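Local coordinates for putative retaining b-glycosidase (Saccharophagus degradans, PDB 5A95), which probably hydrolyses mixed-linkage beta-1,3-1,4-glucans as a family 5 glycoside hydrolase of the retaining type, at residues Pro225-Leu236 with Ile249-Ala260. The protein carries 1 engineered substitution. Residues are numbered along the deposited sequence; the frame is centred on the assembly and turned at random.
Sequences PLVAGFNWAYDL and IAYAAHPYPQKA
The amide of A252 donates to V227 O (2.8 Å), the first of three backbone bonds that join neighbouring parallel strands 224-227 and 250-252 of the (beta/alpha)8 barrel of this glycoside hydrolase family 5 enzyme. V227 N to A250 O and A250 N to P225 O complete the ladder. Beyond the strands, H254 N gives a more bent bond to A233 O (2.8 Å, 133° at the hydrogen), and water 1 links G229 N to A252 O where the two chains part. Farther out, the chain of K259, bent at chi2 and chi3, brings NZ to N231 OD1 (2.9 Å) from well above the amide carbonyl plane, with a weak second bond to N231 O; water 2 joins N231 ND2 to K259 O. The methyl of A233 covers one face of the H254 imidazole, CB 3.8 Å from the centroid, while E189 and T290 bond the ring nitrogens. At the C-terminal end of the barrel strands, W232, whose NE1 bonds Q153 OE1, has its side chain about 4 Å from a bound glucose unit. Y234 extends its ring against K259 because CG stands anti to the backbone N (chi1 -170°): K259 CB sits over one face, P255 CA at the edge. With an alanine at Y234, K259 CB and P255 CA would lose the ring they both touch, and the lysine chain would probably be freer to leave N231. On one face of the sheet L226 CD1 meets A250 CB at 3.6 Å; on the other V227 CG1 lies beside the Y251 ring, near CE1, and the Y251 hydroxyl bonds I244 N. L236 meets Y251 at an oblique angle, its CD1 3.7 Å from Y251 CB.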
loop_
_atom_site.group_PDB
_atom_site.type_symbol
_atom_site.label_atom_id
_atom_site.label_comp_id
_atom_site.label_asym_id
_atom_site.label_seq_id
_atom_site.Cartn_x
_atom_site.Cartn_y
_atom_site.Cartn_z
ATOM N N PRO A 225 -19.578 4.470 15.885
ATOM C CA PRO A 225 -19.026 3.513 14.919
ATOM C C PRO A 225 -19.936 2.302 14.842
ATOM O O PRO A 225 -20.427 1.803 15.869
ATOM C CB PRO A 225 -17.646 3.133 15.530
ATOM C CG PRO A 225 -17.361 4.208 16.559
ATOM C CD PRO A 225 -18.744 4.532 17.098
ATOM N N LEU A 226 -20.074 1.767 13.633
ATOM C CA LEU A 226 -20.890 0.584 13.382
ATOM C C LEU A 226 -19.998 -0.477 12.730
ATOM O O LEU A 226 -19.380 -0.225 11.681
ATOM C CB LEU A 226 -22.062 0.931 12.469
ATOM C CG LEU A 226 -23.061 -0.163 12.160
ATOM C CD1 LEU A 226 -23.858 -0.548 13.367
ATOM C CD2 LEU A 226 -23.997 0.181 11.025
ATOM N N VAL A 227 -19.867 -1.618 13.409
ATOM C CA VAL A 227 -18.910 -2.681 13.077
ATOM C C VAL A 227 -19.670 -3.911 12.587
ATOM O O VAL A 227 -20.703 -4.263 13.129
ATOM C CB VAL A 227 -18.103 -3.047 14.342
ATOM C CG1 VAL A 227 -17.251 -4.294 14.143
ATOM C CG2 VAL A 227 -17.220 -1.865 14.733
ATOM N N ALA A 228 -19.123 -4.558 11.557
ATOM C CA ALA A 228 -19.718 -5.722 10.921
ATOM C C ALA A 228 -18.829 -6.964 11.045
ATOM O O ALA A 228 -17.601 -6.876 11.122
ATOM C CB ALA A 228 -19.924 -5.473 9.442
ATOM N N GLY A 229 -19.492 -8.110 11.054
ATOM C CA GLY A 229 -18.836 -9.394 10.977
ATOM C C GLY A 229 -18.766 -9.955 9.560
ATOM O O GLY A 229 -19.082 -9.298 8.566
ATOM N N PHE A 230 -18.310 -11.195 9.496
ATOM C CA PHE A 230 -18.079 -11.906 8.236
ATOM C C PHE A 230 -19.368 -12.417 7.613
ATOM O O PHE A 230 -20.490 -12.148 8.075
ATOM C CB PHE A 230 -17.060 -13.045 8.452
ATOM C CG PHE A 230 -15.727 -12.600 9.029
ATOM C CD1 PHE A 230 -15.138 -11.414 8.655
ATOM C CD2 PHE A 230 -15.047 -13.415 9.913
ATOM C CE1 PHE A 230 -13.900 -11.026 9.153
ATOM C CE2 PHE A 230 -13.821 -13.037 10.408
ATOM C CZ PHE A 230 -13.265 -11.858 10.038
ATOM N N ASN A 231 -19.206 -13.112 6.477
ATOM C CA ASN A 231 -20.326 -13.583 5.674
ATOM C C ASN A 231 -21.211 -12.421 5.238
ATOM O O ASN A 231 -22.432 -12.491 5.300
ATOM C CB ASN A 231 -21.142 -14.654 6.429
ATOM C CG ASN A 231 -22.131 -15.387 5.533
ATOM O OD1 ASN A 231 -22.059 -15.319 4.307
ATOM N ND2 ASN A 231 -23.121 -16.014 6.149
ATOM N N TRP A 232 -20.571 -11.382 4.719
ATOM C CA TRP A 232 -21.247 -10.184 4.239
ATOM C C TRP A 232 -22.063 -9.510 5.354
ATOM O O TRP A 232 -23.271 -9.260 5.217
ATOM C CB TRP A 232 -22.126 -10.463 3.021
ATOM C CG TRP A 232 -21.407 -10.834 1.745
ATOM C CD1 TRP A 232 -21.169 -9.983 0.704
ATOM C CD2 TRP A 232 -20.912 -12.108 1.350
ATOM N NE1 TRP A 232 -20.549 -10.652 -0.329
ATOM C CE2 TRP A 232 -20.392 -11.961 0.030
ATOM C CE3 TRP A 232 -20.896 -13.365 1.940
ATOM C CZ2 TRP A 232 -19.801 -13.012 -0.666
ATOM C CZ3 TRP A 232 -20.301 -14.407 1.241
ATOM C CH2 TRP A 232 -19.769 -14.228 -0.046
ATOM N N ALA A 233 -21.389 -9.211 6.464
ATOM C CA ALA A 233 -22.005 -8.528 7.599
ATOM C C ALA A 233 -23.194 -9.310 8.122
ATOM O O ALA A 233 -24.209 -8.748 8.471
ATOM C CB ALA A 233 -22.416 -7.088 7.232
ATOM N N TYR A 234 -23.036 -10.607 8.270
ATOM C CA TYR A 234 -24.092 -11.456 8.778
ATOM C C TYR A 234 -23.778 -12.116 10.114
ATOM O O TYR A 234 -24.666 -12.265 10.949
ATOM C CB TYR A 234 -24.537 -12.485 7.716
ATOM C CG TYR A 234 -25.773 -13.206 8.139
ATOM C CD1 TYR A 234 -27.014 -12.571 8.146
ATOM C CD2 TYR A 234 -25.712 -14.520 8.560
ATOM C CE1 TYR A 234 -28.131 -13.220 8.601
ATOM C CE2 TYR A 234 -26.857 -15.191 8.991
ATOM C CZ TYR A 234 -28.072 -14.510 9.019
ATOM O OH TYR A 234 -29.226 -15.125 9.488
ATOM N N ASP A 235 -22.529 -12.489 10.350
ATOM C CA ASP A 235 -22.176 -13.266 11.544
ATOM C C ASP A 235 -21.520 -12.395 12.616
ATOM O O ASP A 235 -20.339 -12.044 12.512
ATOM C CB ASP A 235 -21.258 -14.442 11.165
ATOM C CG ASP A 235 -20.943 -15.351 12.355
ATOM O OD1 ASP A 235 -21.583 -15.206 13.414
ATOM O OD2 ASP A 235 -20.068 -16.227 12.194
ATOM N N LEU A 236 -22.291 -12.066 13.646
ATOM C CA LEU A 236 -21.783 -11.321 14.801
ATOM C C LEU A 236 -21.339 -12.245 15.939
ATOM O O LEU A 236 -20.806 -11.776 16.918
ATOM C CB LEU A 236 -22.839 -10.359 15.308
ATOM C CG LEU A 236 -23.150 -9.167 14.429
ATOM C CD1 LEU A 236 -24.272 -8.344 15.031
ATOM C CD2 LEU A 236 -21.898 -8.307 14.206
ATOM N N ILE A 249 -20.125 1.559 20.646
ATOM C CA ILE A 249 -20.109 0.799 19.385
ATOM C C ILE A 249 -21.470 0.175 19.154
ATOM O O ILE A 249 -22.081 -0.357 20.087
ATOM C CB ILE A 249 -19.034 -0.375 19.497
ATOM C CG1 ILE A 249 -17.677 0.210 19.896
ATOM C CG2 ILE A 249 -18.897 -1.220 18.252
ATOM C CD1 ILE A 249 -17.244 1.343 19.007
ATOM N N ALA A 250 -21.951 0.234 17.917
ATOM C CA ALA A 250 -23.087 -0.555 17.488
ATOM C C ALA A 250 -22.597 -1.595 16.486
ATOM O O ALA A 250 -21.508 -1.450 15.898
ATOM C CB ALA A 250 -24.133 0.337 16.854
ATOM N N TYR A 251 -23.386 -2.652 16.304
ATOM C CA TYR A 251 -23.026 -3.701 15.355
ATOM C C TYR A 251 -24.055 -3.773 14.218
ATOM O O TYR A 251 -25.255 -3.589 14.414
ATOM C CB TYR A 251 -22.887 -5.059 16.080
ATOM C CG TYR A 251 -21.693 -5.128 16.985
ATOM C CD1 TYR A 251 -20.447 -5.426 16.468
ATOM C CD2 TYR A 251 -21.796 -4.856 18.349
ATOM C CE1 TYR A 251 -19.331 -5.501 17.281
ATOM C CE2 TYR A 251 -20.680 -4.897 19.169
ATOM C CZ TYR A 251 -19.450 -5.249 18.634
ATOM O OH TYR A 251 -18.325 -5.300 19.424
ATOM N N ALA A 252 -23.533 -4.033 13.015
ATOM C CA ALA A 252 -24.330 -4.158 11.791
ATOM C C ALA A 252 -24.726 -5.603 11.575
ATOM O O ALA A 252 -23.949 -6.517 11.830
ATOM C CB ALA A 252 -23.543 -3.655 10.582
ATOM N N ALA A 253 -25.870 -5.811 10.942
ATOM C CA ALA A 253 -26.275 -7.100 10.414
ATOM C C ALA A 253 -27.009 -6.849 9.112
ATOM O O ALA A 253 -27.744 -5.880 8.978
ATOM C CB ALA A 253 -27.189 -7.831 11.383
ATOM N N HIS A 254 -26.833 -7.771 8.155
ATOM C CA HIS A 254 -27.480 -7.697 6.840
ATOM C C HIS A 254 -28.316 -8.948 6.602
ATOM O O HIS A 254 -27.914 -9.862 5.844
ATOM C CB HIS A 254 -26.444 -7.520 5.736
ATOM C CG HIS A 254 -25.812 -6.159 5.730
ATOM N ND1 HIS A 254 -24.901 -5.766 4.771
ATOM C CD2 HIS A 254 -25.976 -5.088 6.551
ATOM C CE1 HIS A 254 -24.523 -4.531 5.006
ATOM N NE2 HIS A 254 -25.188 -4.086 6.056
ATOM N N PRO A 255 -29.459 -9.033 7.282
ATOM C CA PRO A 255 -30.206 -10.273 7.261
ATOM C C PRO A 255 -31.151 -10.392 6.046
ATOM O O PRO A 255 -32.391 -10.400 6.174
ATOM C CB PRO A 255 -30.988 -10.195 8.555
ATOM C CG PRO A 255 -31.293 -8.722 8.697
ATOM C CD PRO A 255 -30.047 -8.051 8.216
ATOM N N TYR A 256 -30.570 -10.527 4.858
ATOM C CA TYR A 256 -31.362 -10.822 3.685
ATOM C C TYR A 256 -32.072 -12.186 3.835
ATOM O O TYR A 256 -31.621 -13.042 4.614
ATOM C CB TYR A 256 -30.474 -10.746 2.472
ATOM C CG TYR A 256 -30.162 -9.340 2.000
ATOM C CD1 TYR A 256 -31.170 -8.473 1.612
ATOM C CD2 TYR A 256 -28.852 -8.906 1.856
ATOM C CE1 TYR A 256 -30.890 -7.213 1.123
ATOM C CE2 TYR A 256 -28.566 -7.657 1.338
ATOM C CZ TYR A 256 -29.584 -6.808 0.988
ATOM O OH TYR A 256 -29.270 -5.558 0.477
ATOM N N PRO A 257 -33.153 -12.398 3.060
ATOM C CA PRO A 257 -34.005 -13.547 3.335
ATOM C C PRO A 257 -33.382 -14.927 3.236
ATOM O O PRO A 257 -33.780 -15.841 3.963
ATOM C CB PRO A 257 -35.157 -13.420 2.300
ATOM C CG PRO A 257 -34.673 -12.448 1.273
ATOM C CD PRO A 257 -33.769 -11.509 2.053
ATOM N N GLN A 258 -32.394 -15.079 2.343
ATOM C CA GLN A 258 -31.785 -16.391 2.093
ATOM C C GLN A 258 -30.469 -16.580 2.843
ATOM O O GLN A 258 -29.831 -17.605 2.682
ATOM C CB GLN A 258 -31.607 -16.652 0.603
ATOM C CG GLN A 258 -32.925 -16.607 -0.158
ATOM C CD GLN A 258 -32.719 -16.666 -1.641
ATOM O OE1 GLN A 258 -32.224 -15.714 -2.253
ATOM N NE2 GLN A 258 -33.104 -17.779 -2.240
ATOM N N LYS A 259 -30.097 -15.643 3.723
ATOM C CA LYS A 259 -28.928 -15.869 4.561
ATOM C C LYS A 259 -29.129 -17.041 5.527
ATOM O O LYS A 259 -28.276 -17.913 5.642
ATOM C CB LYS A 259 -28.536 -14.618 5.337
ATOM C CG LYS A 259 -28.102 -13.447 4.459
ATOM C CD LYS A 259 -26.923 -13.733 3.514
ATOM C CE LYS A 259 -25.612 -13.955 4.220
ATOM N NZ LYS A 259 -24.471 -14.036 3.265
ATOM N N ALA A 260 -30.252 -17.033 6.227
ATOM C CA ALA A 260 -30.642 -18.185 7.042
ATOM C C ALA A 260 -31.355 -19.186 6.148
ATOM O O ALA A 260 -32.200 -18.800 5.353
ATOM C CB ALA A 260 -31.550 -17.749 8.175
HETATM O O HOH W 1 -22.327 -8.516 10.924
HETATM O O HOH W 2 -25.516 -17.642 5.466
HETATM O O HOH W 3 -25.541 -10.638 4.349
#